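Side-chain contacts in branched-chain-amino-acid aminotransferase (Deinococcus radiodurans, PDB 3UZO), which probably interconverts branched-chain amino acids and their 2-oxo acids, using 2-oxoglutarate and glutamate as the amino-group partners and pyridoxal 5'-phosphate as cofactor: residues I34-D37 / L38-L41; T55-N58 / Q59-A63; G152-I155 / G156-A160; I290-L293 / G294-S297; V332-R335 / L336-L340. One frame throughout, in Å; residues are numbered along the deposited sequence.

Contact 1: residues I34-D37 / L38-L41; sequences IRTD and LRYL
Arg39 sends its side chain back along the chain to the carbonyl of Thr36, three residues earlier, and so braces the turn that leads into strand 39-45. From CB, CG is placed between the backbone N and the carbonyl carbon (chi1 53°), and two further bends, at chi2 and chi3, swing the rest of the chain round toward the loop. CG passes Thr55 and CD passes Asn58. CZ comes 3.3 Å from Thr36 O, which lies at the guanidinium edge, near its plane. As modelled, Arg39 NH2 donates to Thr36 O with an N-H...O angle of 158°, but the separation of 2.3 Å is too short and must be called doubtful. Asp37 O lies 2.8 Å from Arg39 NH2, at the same edge. At the other terminal nitrogen, NH1 forms a salt bridge with Glu64 of the second subunit, so the turn and the dimer interface share one guanidinium. Arg35 NE lies 4.2 Å from Arg39 NH2; the like charges are probably eased by Glu64 and by Glu56, which pairs with Arg35. Over one face of the Arg39 guanidinium, 3.7 Å above its plane and toward the rim, sits a water that donates to Thr36 OG1 at 2.6 Å and to Leu38 O at 2.8 Å. Thr36 OG1 is also bonded to Cys169 O. The turn thus enters the antiparallel sheet with strand 39-45 between strands 48-55 and 162-172, while helix 115-128 packs on Leu38 and Tyr40.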
loop_
_atom_site.group_PDB
_atom_site.type_symbol
_atom_site.label_atom_id
_atom_site.label_comp_id
_atom_site.label_asym_id
_atom_site.label_seq_id
_atom_site.Cartn_x
_atom_site.Cartn_y
_atom_site.Cartn_z
ATOM N N ILE A 34 14.444 -10.851 -15.508
ATOM C CA ILE A 34 14.847 -11.691 -16.620
ATOM C C ILE A 34 13.871 -12.848 -16.492
ATOM O O ILE A 34 13.681 -13.386 -15.391
ATOM C CB ILE A 34 16.288 -12.215 -16.459
ATOM C CG1 ILE A 34 17.277 -11.057 -16.620
ATOM C CG2 ILE A 34 16.562 -13.300 -17.487
ATOM C CD1 ILE A 34 18.722 -11.442 -16.404
ATOM N N ARG A 35 13.234 -13.224 -17.594
ATOM C CA ARG A 35 12.272 -14.308 -17.528
ATOM C C ARG A 35 12.941 -15.666 -17.459
ATOM O O ARG A 35 13.692 -16.054 -18.362
ATOM C CB ARG A 35 11.322 -14.259 -18.724
ATOM C CG ARG A 35 10.232 -15.320 -18.662
ATOM C CD ARG A 35 9.207 -15.138 -19.762
ATOM N NE ARG A 35 8.175 -16.172 -19.714
ATOM C CZ ARG A 35 7.048 -16.134 -20.419
ATOM N NH1 ARG A 35 6.805 -15.107 -21.229
ATOM N NH2 ARG A 35 6.159 -17.115 -20.309
ATOM N N THR A 36 12.689 -16.390 -16.372
ATOM C CA THR A 36 13.259 -17.723 -16.255
ATOM C C THR A 36 12.195 -18.689 -16.776
ATOM O O THR A 36 11.078 -18.274 -17.095
ATOM C CB THR A 36 13.675 -18.051 -14.805
ATOM O OG1 THR A 36 12.597 -17.749 -13.919
ATOM C CG2 THR A 36 14.910 -17.220 -14.408
ATOM N N ASP A 37 12.524 -19.970 -16.865
ATOM C CA ASP A 37 11.592 -20.940 -17.440
ATOM C C ASP A 37 10.278 -21.251 -16.722
ATOM O O ASP A 37 9.199 -21.150 -17.313
ATOM C CB ASP A 37 12.333 -22.256 -17.719
ATOM C CG ASP A 37 13.487 -22.082 -18.704
ATOM O OD1 ASP A 37 13.523 -21.048 -19.408
ATOM O OD2 ASP A 37 14.352 -22.982 -18.786
ATOM N N LEU A 38 10.357 -21.624 -15.453
ATOM C CA LEU A 38 9.160 -22.007 -14.725
ATOM C C LEU A 38 8.988 -21.356 -13.355
ATOM O O LEU A 38 9.966 -21.134 -12.631
ATOM C CB LEU A 38 9.161 -23.523 -14.553
ATOM C CG LEU A 38 9.124 -24.341 -15.845
ATOM C CD1 LEU A 38 9.581 -25.779 -15.568
ATOM C CD2 LEU A 38 7.721 -24.305 -16.418
ATOM N N ARG A 39 7.740 -21.052 -13.015
ATOM C CA ARG A 39 7.428 -20.478 -11.708
ATOM C C ARG A 39 6.328 -21.295 -11.031
ATOM O O ARG A 39 5.548 -21.998 -11.699
ATOM C CB ARG A 39 7.004 -19.008 -11.835
ATOM C CG ARG A 39 5.889 -18.725 -12.826
ATOM C CD ARG A 39 6.347 -17.707 -13.857
ATOM N NE ARG A 39 7.155 -18.339 -14.880
ATOM C CZ ARG A 39 8.296 -17.869 -15.368
ATOM N NH1 ARG A 39 8.824 -16.725 -14.936
ATOM N NH2 ARG A 39 8.913 -18.568 -16.304
ATOM N N TYR A 40 6.280 -21.198 -9.703
ATOM C CA TYR A 40 5.312 -21.910 -8.885
ATOM C C TYR A 40 4.048 -21.065 -8.699
ATOM O O TYR A 40 4.119 -19.846 -8.510
ATOM C CB TYR A 40 5.951 -22.234 -7.528
ATOM C CG TYR A 40 5.061 -22.948 -6.531
ATOM C CD1 TYR A 40 5.212 -24.313 -6.283
ATOM C CD2 TYR A 40 4.099 -22.250 -5.803
ATOM C CE1 TYR A 40 4.426 -24.967 -5.325
ATOM C CE2 TYR A 40 3.306 -22.891 -4.846
ATOM C CZ TYR A 40 3.478 -24.248 -4.613
ATOM O OH TYR A 40 2.702 -24.873 -3.665
ATOM N N LEU A 41 2.894 -21.718 -8.761
ATOM C CA LEU A 41 1.620 -21.031 -8.600
ATOM C C LEU A 41 0.655 -21.897 -7.802
ATOM O O LEU A 41 0.472 -23.079 -8.111
ATOM C CB LEU A 41 1.011 -20.721 -9.972
ATOM C CG LEU A 41 -0.338 -19.991 -9.999
ATOM C CD1 LEU A 41 -0.175 -18.595 -9.437
ATOM C CD2 LEU A 41 -0.857 -19.918 -11.433
HETATM O O HOH W 1 10.718 -18.438 -12.219
#

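Contact 2: residues T55-N58 / Q59-A63; sequences TEDN and QIHLA
His61 NE2 donates to Asp57 OD1 at 2.7 Å, a nearly straight bond with an angle of 162° at the hydrogen. The carboxylate oxygen lies in the imidazole plane, at the ring edge, and is met on its syn side, somewhat out of the carboxylate plane; ring and carboxylate planes stand 47° apart. The other oxygen, OD2, takes the backbone N of Gln59 at 3.0 Å, this time from well above the carboxylate plane and along a more bent path. With CG anti to its own N (chi1 -160°), Asp57 turns both oxygens toward the strand that follows. The Asp57 OD2 to Gln59 N bond makes an Asx turn, and just before it Thr55 OG1 accepts from Asp57 N at 3.2 Å; an ST turn followed by an Asx turn thus carries the chain from strand 48-55 into strand 59-63. Asn58, in the middle of the Asx turn, bonds Tyr33 OH through its OD1. Strand 59-63 pairs antiparallel with a strand of the second subunit, which carries the sheet across the dimer interface. There ND1 of His61 is hydrogen-bonded to ND1 of His61 of that subunit, and Asp57 holds the other ring nitrogen.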
loop_
_atom_site.group_PDB
_atom_site.type_symbol
_atom_site.label_atom_id
_atom_site.label_comp_id
_atom_site.label_asym_id
_atom_site.label_seq_id
_atom_site.Cartn_x
_atom_site.Cartn_y
_atom_site.Cartn_z
ATOM N N THR A 55 4.320 -23.567 -13.659
ATOM C CA THR A 55 3.800 -23.083 -14.922
ATOM C C THR A 55 4.862 -22.241 -15.614
ATOM O O THR A 55 5.778 -21.730 -14.974
ATOM C CB THR A 55 2.528 -22.240 -14.719
ATOM O OG1 THR A 55 2.103 -21.719 -15.984
ATOM C CG2 THR A 55 2.790 -21.080 -13.748
ATOM N N GLU A 56 4.755 -22.119 -16.929
ATOM C CA GLU A 56 5.703 -21.317 -17.683
ATOM C C GLU A 56 5.210 -19.885 -17.917
ATOM O O GLU A 56 5.995 -18.998 -18.240
ATOM C CB GLU A 56 5.976 -22.000 -19.029
ATOM C CG GLU A 56 6.097 -21.070 -20.220
ATOM C CD GLU A 56 4.759 -20.511 -20.684
ATOM O OE1 GLU A 56 4.762 -19.636 -21.572
ATOM O OE2 GLU A 56 3.705 -20.942 -20.169
ATOM N N ASP A 57 3.914 -19.661 -17.725
ATOM C CA ASP A 57 3.302 -18.365 -18.019
ATOM C C ASP A 57 4.036 -17.037 -17.724
ATOM O O ASP A 57 4.447 -16.348 -18.653
ATOM C CB ASP A 57 1.882 -18.345 -17.439
ATOM C CG ASP A 57 1.009 -17.284 -18.082
ATOM O OD1 ASP A 57 -0.233 -17.441 -18.088
ATOM O OD2 ASP A 57 1.571 -16.290 -18.577
ATOM N N ASN A 58 4.192 -16.664 -16.464
ATOM C CA ASN A 58 4.866 -15.404 -16.073
ATOM C C ASN A 58 3.950 -14.170 -16.139
ATOM O O ASN A 58 4.359 -13.050 -15.838
ATOM C CB ASN A 58 6.212 -15.215 -16.837
ATOM C CG ASN A 58 6.221 -14.050 -17.847
ATOM O OD1 ASN A 58 7.168 -13.249 -17.876
ATOM N ND2 ASN A 58 5.212 -13.982 -18.698
ATOM N N GLN A 59 2.693 -14.399 -16.507
ATOM C CA GLN A 59 1.700 -13.336 -16.537
ATOM C C GLN A 59 0.629 -13.774 -15.542
ATOM O O GLN A 59 0.188 -14.921 -15.566
ATOM C CB GLN A 59 1.065 -13.193 -17.922
ATOM C CG GLN A 59 2.031 -12.826 -19.025
ATOM C CD GLN A 59 2.653 -11.460 -18.830
ATOM O OE1 GLN A 59 1.952 -10.452 -18.775
ATOM N NE2 GLN A 59 3.978 -11.420 -18.728
ATOM N N ILE A 60 0.236 -12.873 -14.652
ATOM C CA ILE A 60 -0.804 -13.186 -13.679
ATOM C C ILE A 60 -2.127 -12.756 -14.303
ATOM O O ILE A 60 -2.203 -11.723 -14.974
ATOM C CB ILE A 60 -0.586 -12.425 -12.342
ATOM C CG1 ILE A 60 0.634 -12.991 -11.611
ATOM C CG2 ILE A 60 -1.836 -12.539 -11.451
ATOM C CD1 ILE A 60 0.465 -14.424 -11.108
ATOM N N HIS A 61 -3.159 -13.568 -14.110
ATOM C CA HIS A 61 -4.479 -13.271 -14.654
ATOM C C HIS A 61 -5.434 -13.139 -13.468
ATOM O O HIS A 61 -5.609 -14.089 -12.708
ATOM C CB HIS A 61 -4.915 -14.411 -15.574
ATOM C CG HIS A 61 -3.885 -14.779 -16.596
ATOM N ND1 HIS A 61 -3.602 -13.986 -17.687
ATOM C CD2 HIS A 61 -3.033 -15.829 -16.663
ATOM C CE1 HIS A 61 -2.618 -14.530 -18.382
ATOM N NE2 HIS A 61 -2.254 -15.648 -17.781
ATOM N N LEU A 62 -6.026 -11.965 -13.290
ATOM C CA LEU A 62 -6.934 -11.761 -12.160
ATOM C C LEU A 62 -8.117 -10.848 -12.424
ATOM O O LEU A 62 -8.107 -10.051 -13.364
ATOM C CB LEU A 62 -6.175 -11.229 -10.940
ATOM C CG LEU A 62 -4.941 -10.326 -11.065
ATOM C CD1 LEU A 62 -4.999 -9.393 -12.275
ATOM C CD2 LEU A 62 -4.815 -9.548 -9.763
ATOM N N ALA A 63 -9.127 -10.966 -11.562
ATOM C CA ALA A 63 -10.348 -10.174 -11.670
ATOM C C ALA A 63 -10.009 -8.694 -11.633
ATOM O O ALA A 63 -9.129 -8.272 -10.880
ATOM C CB ALA A 63 -11.303 -10.526 -10.535
#

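Contact 3: residues G152-I155 / G156-A160; sequences GDNI and GVRTA. With GLU (glutamic acid), chain F.
Asn154 and Arg158 fold in against Gly156 from the two arms of a loop, and this is where the packing is closest. The Asn154 chain reaches out with CG anti to its N (chi1 175°), which brings CG to 3.5 Å from Gly156 O. The same carbon lies 3.5 Å from Arg158 NH1, at the edge of the guanidinium and in its plane. Amide and guanidinium planes stand 61° apart, so the two groups neither stack nor lie flat together. The amide of Asn154 is probably turned over in the model, and its individual polar bonds are therefore doubtful. Arg158 doubles back by way of chi3 (64°) and lays NH1 against the bare backbone of Gly156. Its guanidinium end is thus packed, although the residue as a whole is exposed. Ile155 N, 4.0 Å from Arg158 NH1 at the guanidinium edge, is buried without a modelled partner.

Matters are looser toward the bound glutamate. Val157 CG2 approaches the ligand at 3.6 Å from its O atom, a plain van der Waals contact. Ile155 O stands 3.6 Å from the ligand OXT, and the Tyr71 hydroxyl is hydrogen-bonded to both Ile155 O and the glutamate. Tyr71, Ile155 and Val157 thus line one side of the pocket, probably completed by the second subunit's active site, as in class-IV aminotransferases. The loop joins strands 141-151 and 162-172, rests on helix 67-70 where Asn154 and Ala160 meet Thr67, and reaches the second subunit, whose Ser32 touches Ile155 and whose Tyr207, a cofactor-binding residue, touches Val157.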
loop_
_atom_site.group_PDB
_atom_site.type_symbol
_atom_site.label_atom_id
_atom_site.label_comp_id
_atom_site.label_asym_id
_atom_site.label_seq_id
_atom_site.Cartn_x
_atom_site.Cartn_y
_atom_site.Cartn_z
ATOM N N GLY A 152 -9.999 -12.488 -7.247
ATOM C CA GLY A 152 -11.417 -12.792 -7.331
ATOM C C GLY A 152 -12.251 -11.524 -7.396
ATOM O O GLY A 152 -11.797 -10.450 -6.992
ATOM N N ASP A 153 -13.477 -11.645 -7.898
ATOM C CA ASP A 153 -14.380 -10.505 -8.025
ATOM C C ASP A 153 -14.640 -9.779 -6.707
ATOM O O ASP A 153 -14.864 -10.403 -5.670
ATOM C CB ASP A 153 -15.703 -10.966 -8.643
ATOM C CG ASP A 153 -15.568 -11.295 -10.122
ATOM O OD1 ASP A 153 -16.430 -12.021 -10.665
ATOM O OD2 ASP A 153 -14.603 -10.812 -10.748
ATOM N N ASN A 154 -14.624 -8.449 -6.760
ATOM C CA ASN A 154 -14.843 -7.636 -5.568
ATOM C C ASN A 154 -14.894 -6.146 -5.911
ATOM O O ASN A 154 -14.414 -5.736 -6.968
ATOM C CB ASN A 154 -13.710 -7.908 -4.572
ATOM C CG ASN A 154 -13.778 -7.028 -3.346
ATOM O OD1 ASN A 154 -13.413 -5.848 -3.387
ATOM N ND2 ASN A 154 -14.250 -7.593 -2.245
ATOM N N ILE A 155 -15.488 -5.342 -5.030
ATOM C CA ILE A 155 -15.555 -3.898 -5.242
ATOM C C ILE A 155 -15.408 -3.117 -3.943
ATOM O O ILE A 155 -14.872 -2.012 -3.937
ATOM C CB ILE A 155 -16.877 -3.448 -5.906
ATOM C CG1 ILE A 155 -18.068 -3.867 -5.044
ATOM C CG2 ILE A 155 -16.972 -4.011 -7.303
ATOM C CD1 ILE A 155 -19.379 -3.243 -5.475
ATOM N N GLY A 156 -15.890 -3.674 -2.840
ATOM C CA GLY A 156 -15.773 -2.965 -1.577
ATOM C C GLY A 156 -14.502 -3.309 -0.827
ATOM O O GLY A 156 -13.917 -4.371 -1.043
ATOM N N VAL A 157 -14.067 -2.409 0.052
ATOM C CA VAL A 157 -12.867 -2.640 0.842
ATOM C C VAL A 157 -13.118 -3.823 1.769
ATOM O O VAL A 157 -13.962 -3.756 2.653
ATOM C CB VAL A 157 -12.512 -1.416 1.708
ATOM C CG1 VAL A 157 -11.309 -1.729 2.585
ATOM C CG2 VAL A 157 -12.224 -0.220 0.825
ATOM N N ARG A 158 -12.380 -4.904 1.559
ATOM C CA ARG A 158 -12.533 -6.097 2.377
ATOM C C ARG A 158 -11.468 -7.088 1.959
ATOM O O ARG A 158 -10.786 -6.878 0.958
ATOM C CB ARG A 158 -13.910 -6.723 2.146
ATOM C CG ARG A 158 -14.113 -7.249 0.727
ATOM C CD ARG A 158 -15.441 -7.977 0.589
ATOM N NE ARG A 158 -16.584 -7.094 0.808
ATOM C CZ ARG A 158 -17.006 -6.179 -0.061
ATOM N NH1 ARG A 158 -16.382 -6.025 -1.221
ATOM N NH2 ARG A 158 -18.052 -5.416 0.230
ATOM N N THR A 159 -11.322 -8.168 2.717
ATOM C CA THR A 159 -10.343 -9.175 2.357
ATOM C C THR A 159 -10.898 -9.939 1.153
ATOM O O THR A 159 -12.110 -10.168 1.055
ATOM C CB THR A 159 -10.057 -10.131 3.544
ATOM O OG1 THR A 159 -9.009 -11.037 3.182
ATOM C CG2 THR A 159 -11.305 -10.913 3.932
ATOM N N ALA A 160 -10.013 -10.305 0.230
ATOM C CA ALA A 160 -10.385 -11.031 -0.986
ATOM C C ALA A 160 -11.011 -12.393 -0.715
ATOM O O ALA A 160 -10.731 -13.019 0.302
ATOM C CB ALA A 160 -9.151 -11.221 -1.871
HETATM N N GLU F . -13.008 3.705 -2.299
HETATM C CA GLU F . -14.196 3.316 -1.494
HETATM C C GLU F . -14.432 1.826 -1.590
HETATM O O GLU F . -15.127 1.286 -0.709
HETATM C CB GLU F . -15.438 4.048 -1.989
HETATM C CG GLU F . -15.580 5.450 -1.449
HETATM C CD GLU F . -16.924 6.057 -1.779
HETATM O OE1 GLU F . -17.938 5.333 -1.679
HETATM O OE2 GLU F . -16.959 7.255 -2.130
HETATM O OXT GLU F . -13.922 1.230 -2.558
#

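Contact 4: residues I290-L293 / G294-S297; sequences IDEL and GKFS
Glu292 and Lys295 meet twice, through their backbones and through their side chains. The backbone bonds come first: Lys295 N donates to Glu292 O at 3.1 Å, and Phe296 N donates to Leu293 O at 3.0 Å. Both span three residues, the pattern of a 3-10 turn, and both donors stand well above the plane of the carbonyl they use. With the second bond the chain passes from the turn into strand 296-302.

The charged interaction is weaker. The Glu292 and Lys295 chains run side by side, pointing the same way, and OE1 lies 3.6 Å from NZ, a long salt bridge. It is the methylene rather than the ammonium that comes closest, with Lys295 CE 3.3 Å from Glu292 CD. The bends of Lys295 at chi3 (-49°) and chi4 (-56°) bring CE alongside the carboxylate and leave NZ farther off. The other oxygen of Glu292, OE2, is bonded to the backbone N of Arg289, which helps to fix the carboxylate.

Aromatic contacts make the third group. Leu293 O lies at the edge of the Phe296 ring, 3.6 Å from CD1. Lys295 CB sits 3.8 Å above one ring face, offset toward the rim. Phe296 packs further on Ile288, Leu293 reaches Phe323, and Gln249 bonds to the backbones of Gly294 and Lys295. The shape of the turn therefore probably rests mainly on its main-chain bonds and its buried apolar residues, while the ion pair, long and partly exposed, probably adds little.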
loop_
_atom_site.group_PDB
_atom_site.type_symbol
_atom_site.label_atom_id
_atom_site.label_comp_id
_atom_site.label_asym_id
_atom_site.label_seq_id
_atom_site.Cartn_x
_atom_site.Cartn_y
_atom_site.Cartn_z
ATOM N N ILE A 290 19.509 10.780 14.738
ATOM C CA ILE A 290 20.186 11.288 13.552
ATOM C C ILE A 290 21.181 12.384 13.880
ATOM O O ILE A 290 21.982 12.760 13.033
ATOM C CB ILE A 290 19.212 11.851 12.485
ATOM C CG1 ILE A 290 17.820 12.050 13.078
ATOM C CG2 ILE A 290 19.209 10.952 11.264
ATOM C CD1 ILE A 290 17.717 13.249 13.980
ATOM N N ASP A 291 21.136 12.890 15.110
ATOM C CA ASP A 291 22.044 13.961 15.505
ATOM C C ASP A 291 23.273 13.449 16.261
ATOM O O ASP A 291 24.098 14.236 16.724
ATOM C CB ASP A 291 21.290 14.996 16.353
ATOM C CG ASP A 291 21.060 14.532 17.780
ATOM O OD1 ASP A 291 20.646 13.371 17.985
ATOM O OD2 ASP A 291 21.287 15.338 18.706
ATOM N N GLU A 292 23.399 12.132 16.389
ATOM C CA GLU A 292 24.548 11.556 17.086
ATOM C C GLU A 292 25.288 10.556 16.219
ATOM O O GLU A 292 25.776 9.544 16.707
ATOM C CB GLU A 292 24.115 10.885 18.391
ATOM C CG GLU A 292 23.008 9.865 18.231
ATOM C CD GLU A 292 22.657 9.176 19.539
ATOM O OE1 GLU A 292 22.799 9.817 20.605
ATOM O OE2 GLU A 292 22.226 8.003 19.494
ATOM N N LEU A 293 25.362 10.844 14.926
ATOM C CA LEU A 293 26.057 9.969 13.988
ATOM C C LEU A 293 27.545 9.866 14.311
ATOM O O LEU A 293 28.181 8.854 14.018
ATOM C CB LEU A 293 25.871 10.496 12.562
ATOM C CG LEU A 293 24.800 9.854 11.663
ATOM C CD1 LEU A 293 23.573 9.456 12.460
ATOM C CD2 LEU A 293 24.445 10.831 10.547
ATOM N N GLY A 294 28.094 10.917 14.918
ATOM C CA GLY A 294 29.512 10.934 15.259
ATOM C C GLY A 294 29.896 9.864 16.259
ATOM O O GLY A 294 31.077 9.587 16.484
ATOM N N LYS A 295 28.885 9.244 16.850
ATOM C CA LYS A 295 29.083 8.183 17.829
ATOM C C LYS A 295 29.527 6.872 17.160
ATOM O O LYS A 295 29.924 5.922 17.836
ATOM C CB LYS A 295 27.763 7.968 18.572
ATOM C CG LYS A 295 27.807 6.994 19.726
ATOM C CD LYS A 295 26.395 6.670 20.212
ATOM C CE LYS A 295 25.566 7.931 20.423
ATOM N NZ LYS A 295 26.213 8.895 21.362
ATOM N N PHE A 296 29.476 6.824 15.833
ATOM C CA PHE A 296 29.833 5.596 15.124
ATOM C C PHE A 296 30.939 5.738 14.096
ATOM O O PHE A 296 30.933 6.665 13.282
ATOM C CB PHE A 296 28.591 5.010 14.441
ATOM C CG PHE A 296 27.394 4.925 15.343
ATOM C CD1 PHE A 296 26.481 5.969 15.398
ATOM C CD2 PHE A 296 27.198 3.812 16.163
ATOM C CE1 PHE A 296 25.388 5.916 16.256
ATOM C CE2 PHE A 296 26.113 3.748 17.024
ATOM C CZ PHE A 296 25.201 4.803 17.075
ATOM N N SER A 297 31.874 4.791 14.124
ATOM C CA SER A 297 33.005 4.787 13.205
ATOM C C SER A 297 32.649 4.257 11.810
ATOM O O SER A 297 33.377 4.511 10.853
ATOM C CB SER A 297 34.147 3.949 13.785
ATOM O OG SER A 297 33.748 2.599 13.931
#

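Contact 5: residues V332-R335 / L336-L340; sequences VTRR and LYDEL
Val332 and Leu336 are joined by the first of four successive alpha-helical bonds, Leu336 N donating to Val332 O at 3.0 Å with an almost straight N-H...O angle of 170°. Tyr337 N then uses Thr333 O, Asp338 N uses Arg334 O at 2.9 Å, and Glu339 N uses Arg335 O at 3.0 Å. One step on, Leu340 N reaches Leu336 O, so the backbone donors from 336 to 340 are all satisfied within helix 331-344. Near its start the helix turns to another element: Glu298 takes Val332 N with OE1 and pairs with Thr333 OG1 through OE2.

Among the side chains, Arg334 and Asp338 lie alongside one another, one turn apart, yet make no salt bridge: Arg334 NH1 stays 5.2 Å from Asp338 OD2. The touching atom is the aliphatic Arg334 CG, 3.7 Å from that oxygen. Asp338 keeps CG beside its own N (chi1 -69°), which sets OD2 3.3 Å from Arg334 O, a meeting of two acceptors. Its other oxygen, OD1, lies in the plane of the Tyr337 ring, at the edge. Glu339 finds its charge partner in Arg278. On the side facing strand 243-248 Val332 CG1 and Leu336 CD1 are 4.3 Å apart, a light apolar contact, and both residues pack on that strand, with helix 266-277 also against Leu336. This part of the helix is thus held by its own backbone bonds and tied to the domain by apolar packing, by the Glu298 hydrogen bonds and by the Glu339-Arg278 salt bridge, whereas Arg334 and Asp338 form no ion pair.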
loop_
_atom_site.group_PDB
_atom_site.type_symbol
_atom_site.label_atom_id
_atom_site.label_comp_id
_atom_site.label_asym_id
_atom_site.label_seq_id
_atom_site.Cartn_x
_atom_site.Cartn_y
_atom_site.Cartn_z
ATOM N N VAL A 332 35.174 -3.301 10.289
ATOM C CA VAL A 332 34.192 -4.179 10.906
ATOM C C VAL A 332 33.133 -4.582 9.874
ATOM O O VAL A 332 32.692 -5.734 9.847
ATOM C CB VAL A 332 33.531 -3.521 12.125
ATOM C CG1 VAL A 332 32.505 -4.473 12.738
ATOM C CG2 VAL A 332 34.605 -3.164 13.156
ATOM N N THR A 333 32.751 -3.634 9.020
ATOM C CA THR A 333 31.775 -3.878 7.959
ATOM C C THR A 333 32.301 -4.988 7.048
ATOM O O THR A 333 31.574 -5.914 6.691
ATOM C CB THR A 333 31.554 -2.601 7.114
ATOM O OG1 THR A 333 30.887 -1.613 7.907
ATOM C CG2 THR A 333 30.725 -2.900 5.877
ATOM N N ARG A 334 33.573 -4.889 6.675
ATOM C CA ARG A 334 34.193 -5.886 5.812
ATOM C C ARG A 334 34.139 -7.285 6.435
ATOM O O ARG A 334 33.875 -8.272 5.740
ATOM C CB ARG A 334 35.651 -5.512 5.531
ATOM C CG ARG A 334 36.355 -6.466 4.576
ATOM C CD ARG A 334 37.803 -6.058 4.347
ATOM N NE ARG A 334 37.938 -4.821 3.578
ATOM C CZ ARG A 334 37.550 -4.673 2.312
ATOM N NH1 ARG A 334 36.991 -5.684 1.658
ATOM N NH2 ARG A 334 37.743 -3.518 1.688
ATOM N N ARG A 335 34.391 -7.366 7.736
ATOM C CA ARG A 335 34.369 -8.644 8.435
ATOM C C ARG A 335 32.967 -9.244 8.431
ATOM O O ARG A 335 32.799 -10.423 8.123
ATOM C CB ARG A 335 34.873 -8.486 9.873
ATOM C CG ARG A 335 36.344 -8.114 9.963
ATOM C CD ARG A 335 36.870 -8.194 11.390
ATOM N NE ARG A 335 36.722 -9.535 11.953
ATOM C CZ ARG A 335 37.270 -9.937 13.098
ATOM N NH1 ARG A 335 38.013 -9.103 13.816
ATOM N NH2 ARG A 335 37.071 -11.175 13.530
ATOM N N LEU A 336 31.967 -8.438 8.780
ATOM C CA LEU A 336 30.579 -8.908 8.790
ATOM C C LEU A 336 30.190 -9.404 7.394
ATOM O O LEU A 336 29.549 -10.447 7.242
ATOM C CB LEU A 336 29.634 -7.778 9.206
ATOM C CG LEU A 336 29.665 -7.306 10.664
ATOM C CD1 LEU A 336 28.950 -5.971 10.780
ATOM C CD2 LEU A 336 29.017 -8.356 11.559
ATOM N N TYR A 337 30.578 -8.638 6.380
ATOM C CA TYR A 337 30.280 -8.983 4.998
ATOM C C TYR A 337 30.921 -10.314 4.585
ATOM O O TYR A 337 30.260 -11.175 4.002
ATOM C CB TYR A 337 30.777 -7.879 4.072
ATOM C CG TYR A 337 30.531 -8.163 2.614
ATOM C CD1 TYR A 337 29.350 -7.758 1.990
ATOM C CD2 TYR A 337 31.478 -8.846 1.856
ATOM C CE1 TYR A 337 29.128 -8.026 0.634
ATOM C CE2 TYR A 337 31.268 -9.120 0.516
ATOM C CZ TYR A 337 30.097 -8.706 -0.090
ATOM O OH TYR A 337 29.924 -8.947 -1.426
ATOM N N ASP A 338 32.210 -10.475 4.869
ATOM C CA ASP A 338 32.902 -11.707 4.507
ATOM C C ASP A 338 32.299 -12.917 5.210
ATOM O O ASP A 338 32.191 -13.990 4.620
ATOM C CB ASP A 338 34.400 -11.600 4.817
ATOM C CG ASP A 338 35.117 -10.620 3.900
ATOM O OD1 ASP A 338 34.602 -10.355 2.795
ATOM O OD2 ASP A 338 36.201 -10.123 4.276
ATOM N N GLU A 339 31.899 -12.745 6.467
ATOM C CA GLU A 339 31.301 -13.837 7.230
ATOM C C GLU A 339 29.923 -14.191 6.657
ATOM O O GLU A 339 29.618 -15.361 6.412
ATOM C CB GLU A 339 31.159 -13.435 8.705
ATOM C CG GLU A 339 30.849 -14.583 9.671
ATOM C CD GLU A 339 31.960 -15.619 9.726
ATOM O OE1 GLU A 339 33.135 -15.223 9.613
ATOM O OE2 GLU A 339 31.662 -16.823 9.892
ATOM N N LEU A 340 29.099 -13.174 6.437
ATOM C CA LEU A 340 27.756 -13.386 5.901
ATOM C C LEU A 340 27.786 -14.030 4.507
ATOM O O LEU A 340 27.140 -15.049 4.271
ATOM C CB LEU A 340 27.004 -12.051 5.862
ATOM C CG LEU A 340 25.561 -11.992 5.339
ATOM C CD1 LEU A 340 25.566 -11.964 3.826
ATOM C CD2 LEU A 340 24.761 -13.168 5.875
#

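In the fold
Contacts 1, 2 and 3 lie in the half of the chain that meets the second subunit, whereas contacts 4 and 5 touch no other chain. Contacts 1 and 2 adjoin, joined by the backbone of Arg39 with Thr55 and by the Arg35-Glu56 salt bridge; contact 2 touches contact 3 where Ala63 packs on Gly152 and Asp153. Contacts 4 and 5 have centres about 21 Å apart and do not touch, though 4 leads into strand 296-302, whose Glu298 serves 5. Contact 3 is the most buried and borders a bound glutamate; the others are partly buried. Polar side chains shape turns 1 and 2, contact 3 folds side chains onto glycine backbone, and main-chain bonds dominate 4 and 5.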